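Local coordinates for protein response regulator FixJ (Bradyrhizobium japonicum, PDB 5XSO) that induces expression of nifA and fixK, regulators of nitrogen-fixation genes, when activated by the sensor kinase FixL, at residues Thr13-Arg27 against Leu34-Asp46. Residues are numbered along the deposited sequence; the frame is centred on the assembly and turned at random.
Sequences TKGHIYVIDDDAAMR and LDSAGFGVTLFDD
Parallel strand pairing joins I17, V19 and D21 to G40, T42 and F44 at one border of the receiver-domain sheet, where strand 40-44 is the outermost strand and 16-20 its inner neighbour. The ladder runs from G40 N on G15 O to D21 N on F44 O, and the short strand axes are 4.5 Å apart at 21°. On the H16 face, the imidazole lies over the G40 peptide, with ND1 3.4 Å from G40 C; a side chain at G40 would collide with it. With CG anti to the backbone N (chi1 -156°), the ring reaches along strand 40-44, and NE2 meets T42 OG1 at 2.7 Å, either atom possibly the donor. Replacing the H16 ring with the methyl of an alanine would remove NE2 and is likely to leave T42 OG1 without its mate and the G40 peptide less covered. Next along, Y18 lies beside T42, whose CB sits at the ring edge 3.7 Å from Y18 CD1, while Y18 OH bonds to S58 O. The two strands and the right-handed crossover through helix 24-36 form the first beta-alpha-beta unit of the CheY-like fold. Under that helix, L34 CD1 wedges between I17 CG2 (3.8 Å) and V19 CG2, and L43 CD2 packs on V19 CB. A Schellman motif at G38 follows the last turn of the helix, and G38 O accepts from K14 N. K14 CB lies over one face of the F39 ring, and a bend further out, at chi3 (37°), brings NZ to A37 O at 3.0 Å, in the carbonyl plane. At the strands' other end, near the probable magnesium site of D21, D22, D65 and R67, the R27 guanidinium has A24 CA over one face and D45 CB over the opposite one, while NH1 gives D21 O, which lies in the guanidinium plane, a hydrogen bond of 2.9 Å.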
loop_
_atom_site.group_PDB
_atom_site.type_symbol
_atom_site.label_atom_id
_atom_site.label_comp_id
_atom_site.label_asym_id
_atom_site.label_seq_id
_atom_site.Cartn_x
_atom_site.Cartn_y
_atom_site.Cartn_z
ATOM N N THR A 13 4.086 21.980 -1.986
ATOM C CA THR A 13 2.731 21.847 -2.530
ATOM C C THR A 13 1.847 21.142 -1.518
ATOM O O THR A 13 2.328 20.578 -0.530
ATOM C CB THR A 13 2.686 21.040 -3.837
ATOM O OG1 THR A 13 2.971 19.658 -3.534
ATOM C CG2 THR A 13 3.680 21.535 -4.827
ATOM N N LYS A 14 0.538 21.144 -1.791
ATOM C CA LYS A 14 -0.428 20.481 -0.922
ATOM C C LYS A 14 -0.448 18.971 -1.129
ATOM O O LYS A 14 -1.265 18.275 -0.514
ATOM C CB LYS A 14 -1.830 21.055 -1.155
ATOM C CG LYS A 14 -1.957 22.507 -0.685
ATOM C CD LYS A 14 -3.356 23.101 -0.850
ATOM C CE LYS A 14 -4.450 22.105 -0.574
ATOM N NZ LYS A 14 -5.677 22.442 -1.360
ATOM N N GLY A 15 0.412 18.454 -1.985
ATOM C CA GLY A 15 0.393 17.046 -2.345
ATOM C C GLY A 15 0.647 16.934 -3.835
ATOM O O GLY A 15 0.396 17.863 -4.613
ATOM N N HIS A 16 1.179 15.787 -4.246
ATOM C CA HIS A 16 1.444 15.518 -5.653
ATOM C C HIS A 16 0.382 14.583 -6.217
ATOM O O HIS A 16 -0.038 13.638 -5.547
ATOM C CB HIS A 16 2.818 14.898 -5.890
ATOM C CG HIS A 16 3.312 15.143 -7.275
ATOM N ND1 HIS A 16 3.863 16.349 -7.660
ATOM C CD2 HIS A 16 3.242 14.383 -8.396
ATOM C CE1 HIS A 16 4.158 16.303 -8.950
ATOM N NE2 HIS A 16 3.789 15.122 -9.420
ATOM N N ILE A 17 -0.061 14.854 -7.446
ATOM C CA ILE A 17 -1.138 14.083 -8.087
ATOM C C ILE A 17 -0.589 13.433 -9.345
ATOM O O ILE A 17 0.056 14.102 -10.161
ATOM C CB ILE A 17 -2.356 14.961 -8.446
ATOM C CG1 ILE A 17 -2.771 15.909 -7.295
ATOM C CG2 ILE A 17 -3.579 14.056 -8.917
ATOM C CD1 ILE A 17 -3.067 15.144 -6.007
ATOM N N TYR A 18 -0.859 12.144 -9.530
ATOM C CA TYR A 18 -0.470 11.450 -10.749
ATOM C C TYR A 18 -1.751 11.246 -11.550
ATOM O O TYR A 18 -2.590 10.413 -11.179
ATOM C CB TYR A 18 0.230 10.126 -10.438
ATOM C CG TYR A 18 1.541 10.328 -9.717
ATOM C CD1 TYR A 18 2.589 11.010 -10.338
ATOM C CD2 TYR A 18 1.707 9.912 -8.401
ATOM C CE1 TYR A 18 3.792 11.225 -9.683
ATOM C CE2 TYR A 18 2.937 10.122 -7.712
ATOM C CZ TYR A 18 3.958 10.791 -8.364
ATOM O OH TYR A 18 5.155 11.049 -7.725
ATOM N N VAL A 19 -1.898 11.989 -12.644
ATOM C CA VAL A 19 -3.103 11.912 -13.485
ATOM C C VAL A 19 -2.874 10.901 -14.602
ATOM O O VAL A 19 -1.885 11.000 -15.344
ATOM C CB VAL A 19 -3.443 13.287 -14.078
ATOM C CG1 VAL A 19 -4.608 13.187 -15.094
ATOM C CG2 VAL A 19 -3.812 14.286 -12.947
ATOM N N ILE A 20 -3.823 9.978 -14.774
ATOM C CA ILE A 20 -3.734 8.960 -15.816
ATOM C C ILE A 20 -5.001 9.053 -16.638
ATOM O O ILE A 20 -6.091 8.701 -16.151
ATOM C CB ILE A 20 -3.564 7.543 -15.257
ATOM C CG1 ILE A 20 -2.344 7.468 -14.327
ATOM C CG2 ILE A 20 -3.456 6.580 -16.421
ATOM C CD1 ILE A 20 -2.227 6.097 -13.597
ATOM N N ASP A 21 -4.896 9.588 -17.858
ATOM C CA ASP A 21 -6.108 9.744 -18.658
ATOM C C ASP A 21 -5.699 9.817 -20.114
ATOM O O ASP A 21 -4.790 10.564 -20.452
ATOM C CB ASP A 21 -6.907 10.997 -18.277
ATOM C CG ASP A 21 -8.356 10.911 -18.714
ATOM O OD1 ASP A 21 -8.639 10.520 -19.881
ATOM O OD2 ASP A 21 -9.229 11.189 -17.867
ATOM N N ASP A 22 -6.318 8.995 -20.958
ATOM C CA ASP A 22 -5.898 9.133 -22.350
ATOM C C ASP A 22 -6.604 10.292 -23.058
ATOM O O ASP A 22 -6.278 10.573 -24.211
ATOM C CB ASP A 22 -6.111 7.811 -23.108
ATOM C CG ASP A 22 -7.555 7.451 -23.256
ATOM O OD1 ASP A 22 -8.332 7.617 -22.271
ATOM O OD2 ASP A 22 -7.908 6.980 -24.361
ATOM N N ASP A 23 -7.532 10.988 -22.398
ATOM C CA ASP A 23 -8.240 12.125 -22.997
ATOM C C ASP A 23 -7.473 13.408 -22.754
ATOM O O ASP A 23 -7.358 13.862 -21.607
ATOM C CB ASP A 23 -9.651 12.249 -22.421
ATOM C CG ASP A 23 -10.382 13.546 -22.878
ATOM O OD1 ASP A 23 -11.585 13.669 -22.598
ATOM O OD2 ASP A 23 -9.806 14.417 -23.523
ATOM N N ALA A 24 -7.001 14.035 -23.848
ATOM C CA ALA A 24 -6.221 15.260 -23.732
ATOM C C ALA A 24 -6.994 16.363 -22.995
ATOM O O ALA A 24 -6.415 17.102 -22.193
ATOM C CB ALA A 24 -5.801 15.734 -25.133
ATOM N N ALA A 25 -8.292 16.500 -23.266
ATOM C CA ALA A 25 -9.045 17.603 -22.652
ATOM C C ALA A 25 -9.232 17.379 -21.152
ATOM O O ALA A 25 -9.226 18.342 -20.375
ATOM C CB ALA A 25 -10.416 17.763 -23.325
ATOM N N MET A 26 -9.412 16.113 -20.729
ATOM C CA MET A 26 -9.402 15.817 -19.288
ATOM C C MET A 26 -8.060 16.170 -18.665
ATOM O O MET A 26 -8.019 16.789 -17.596
ATOM C CB MET A 26 -9.719 14.342 -18.994
ATOM C CG MET A 26 -11.174 13.976 -19.343
ATOM S SD MET A 26 -12.295 14.660 -18.056
ATOM C CE MET A 26 -11.430 14.288 -16.543
ATOM N N ARG A 27 -6.947 15.718 -19.291
ATOM C CA ARG A 27 -5.614 16.029 -18.756
ATOM C C ARG A 27 -5.433 17.529 -18.617
ATOM O O ARG A 27 -4.994 18.010 -17.572
ATOM C CB ARG A 27 -4.488 15.439 -19.626
ATOM C CG ARG A 27 -4.456 13.859 -19.517
ATOM C CD ARG A 27 -3.120 13.278 -20.107
ATOM N NE ARG A 27 -2.769 13.846 -21.412
ATOM C CZ ARG A 27 -3.200 13.366 -22.578
ATOM N NH1 ARG A 27 -4.005 12.306 -22.628
ATOM N NH2 ARG A 27 -2.817 13.943 -23.700
ATOM N N LEU A 34 -6.046 21.381 -10.636
ATOM C CA LEU A 34 -5.247 20.940 -9.500
ATOM C C LEU A 34 -4.202 22.003 -9.146
ATOM O O LEU A 34 -3.884 22.217 -7.965
ATOM C CB LEU A 34 -4.585 19.611 -9.855
ATOM C CG LEU A 34 -5.623 18.462 -10.033
ATOM C CD1 LEU A 34 -4.889 17.231 -10.622
ATOM C CD2 LEU A 34 -6.245 18.140 -8.708
ATOM N N ASP A 35 -3.656 22.662 -10.167
ATOM C CA ASP A 35 -2.696 23.728 -9.895
ATOM C C ASP A 35 -3.356 24.857 -9.118
ATOM O O ASP A 35 -2.762 25.403 -8.176
ATOM C CB ASP A 35 -2.109 24.274 -11.187
ATOM C CG ASP A 35 -1.037 25.335 -10.896
ATOM O OD1 ASP A 35 -0.027 25.001 -10.265
ATOM O OD2 ASP A 35 -1.299 26.496 -11.208
ATOM N N SER A 36 -4.589 25.232 -9.512
ATOM C CA SER A 36 -5.292 26.295 -8.793
ATOM C C SER A 36 -5.519 25.941 -7.337
ATOM O O SER A 36 -5.570 26.837 -6.487
ATOM C CB SER A 36 -6.631 26.663 -9.440
ATOM O OG SER A 36 -6.486 26.894 -10.837
ATOM N N ALA A 37 -5.669 24.664 -7.040
ATOM C CA ALA A 37 -5.825 24.253 -5.664
ATOM C C ALA A 37 -4.492 24.105 -4.934
ATOM O O ALA A 37 -4.493 23.812 -3.734
ATOM C CB ALA A 37 -6.633 22.946 -5.619
ATOM N N GLY A 38 -3.364 24.240 -5.612
ATOM C CA GLY A 38 -2.082 24.186 -4.938
ATOM C C GLY A 38 -1.388 22.837 -4.939
ATOM O O GLY A 38 -0.379 22.683 -4.236
ATOM N N PHE A 39 -1.849 21.876 -5.734
ATOM C CA PHE A 39 -1.184 20.577 -5.842
ATOM C C PHE A 39 -0.102 20.579 -6.918
ATOM O O PHE A 39 -0.241 21.257 -7.929
ATOM C CB PHE A 39 -2.230 19.513 -6.218
ATOM C CG PHE A 39 -3.223 19.286 -5.148
ATOM C CD1 PHE A 39 -4.477 19.858 -5.229
ATOM C CD2 PHE A 39 -2.894 18.500 -4.027
ATOM C CE1 PHE A 39 -5.398 19.679 -4.256
ATOM C CE2 PHE A 39 -3.828 18.289 -3.038
ATOM C CZ PHE A 39 -5.083 18.860 -3.136
ATOM N N GLY A 40 0.902 19.728 -6.763
ATOM C CA GLY A 40 1.766 19.371 -7.883
ATOM C C GLY A 40 1.175 18.232 -8.721
ATOM O O GLY A 40 0.431 17.388 -8.210
ATOM N N VAL A 41 1.513 18.198 -10.014
ATOM C CA VAL A 41 0.873 17.280 -10.974
ATOM C C VAL A 41 1.901 16.675 -11.932
ATOM O O VAL A 41 2.798 17.368 -12.432
ATOM C CB VAL A 41 -0.236 17.978 -11.785
ATOM C CG1 VAL A 41 -1.041 16.950 -12.586
ATOM C CG2 VAL A 41 -1.219 18.754 -10.868
ATOM N N THR A 42 1.782 15.368 -12.178
ATOM C CA THR A 42 2.506 14.671 -13.245
ATOM C C THR A 42 1.473 13.889 -14.042
ATOM O O THR A 42 0.593 13.267 -13.450
ATOM C CB THR A 42 3.565 13.707 -12.695
ATOM O OG1 THR A 42 4.515 14.427 -11.900
ATOM C CG2 THR A 42 4.329 13.010 -13.849
ATOM N N LEU A 43 1.537 13.931 -15.371
ATOM C CA LEU A 43 0.429 13.384 -16.159
ATOM C C LEU A 43 0.924 12.244 -17.029
ATOM O O LEU A 43 2.062 12.274 -17.508
ATOM C CB LEU A 43 -0.205 14.470 -17.044
ATOM C CG LEU A 43 -0.810 15.541 -16.124
ATOM C CD1 LEU A 43 0.158 16.700 -15.980
ATOM C CD2 LEU A 43 -2.236 16.017 -16.521
ATOM N N PHE A 44 0.061 11.261 -17.252
ATOM C CA PHE A 44 0.387 10.147 -18.131
ATOM C C PHE A 44 -0.765 9.934 -19.106
ATOM O O PHE A 44 -1.941 9.970 -18.704
ATOM C CB PHE A 44 0.645 8.877 -17.303
ATOM C CG PHE A 44 1.742 9.029 -16.303
ATOM C CD1 PHE A 44 3.039 8.690 -16.639
ATOM C CD2 PHE A 44 1.476 9.530 -15.032
ATOM C CE1 PHE A 44 4.070 8.819 -15.714
ATOM C CE2 PHE A 44 2.486 9.661 -14.108
ATOM C CZ PHE A 44 3.786 9.309 -14.442
ATOM N N ASP A 45 -0.448 9.746 -20.384
ATOM C CA ASP A 45 -1.510 9.446 -21.332
ATOM C C ASP A 45 -1.526 7.970 -21.691
ATOM O O ASP A 45 -2.417 7.519 -22.418
ATOM C CB ASP A 45 -1.356 10.323 -22.582
ATOM C CG ASP A 45 0.011 10.185 -23.238
ATOM O OD1 ASP A 45 0.565 9.067 -23.261
ATOM O OD2 ASP A 45 0.529 11.199 -23.751
ATOM N N ASP A 46 -0.550 7.218 -21.189
ATOM C CA ASP A 46 -0.291 5.844 -21.588
ATOM C C ASP A 46 -0.193 4.995 -20.335
ATOM O O ASP A 46 0.560 5.328 -19.411
ATOM C CB ASP A 46 1.002 5.737 -22.399
ATOM C CG ASP A 46 1.306 4.303 -22.824
ATOM O OD1 ASP A 46 0.364 3.475 -22.851
ATOM O OD2 ASP A 46 2.489 3.999 -23.086
#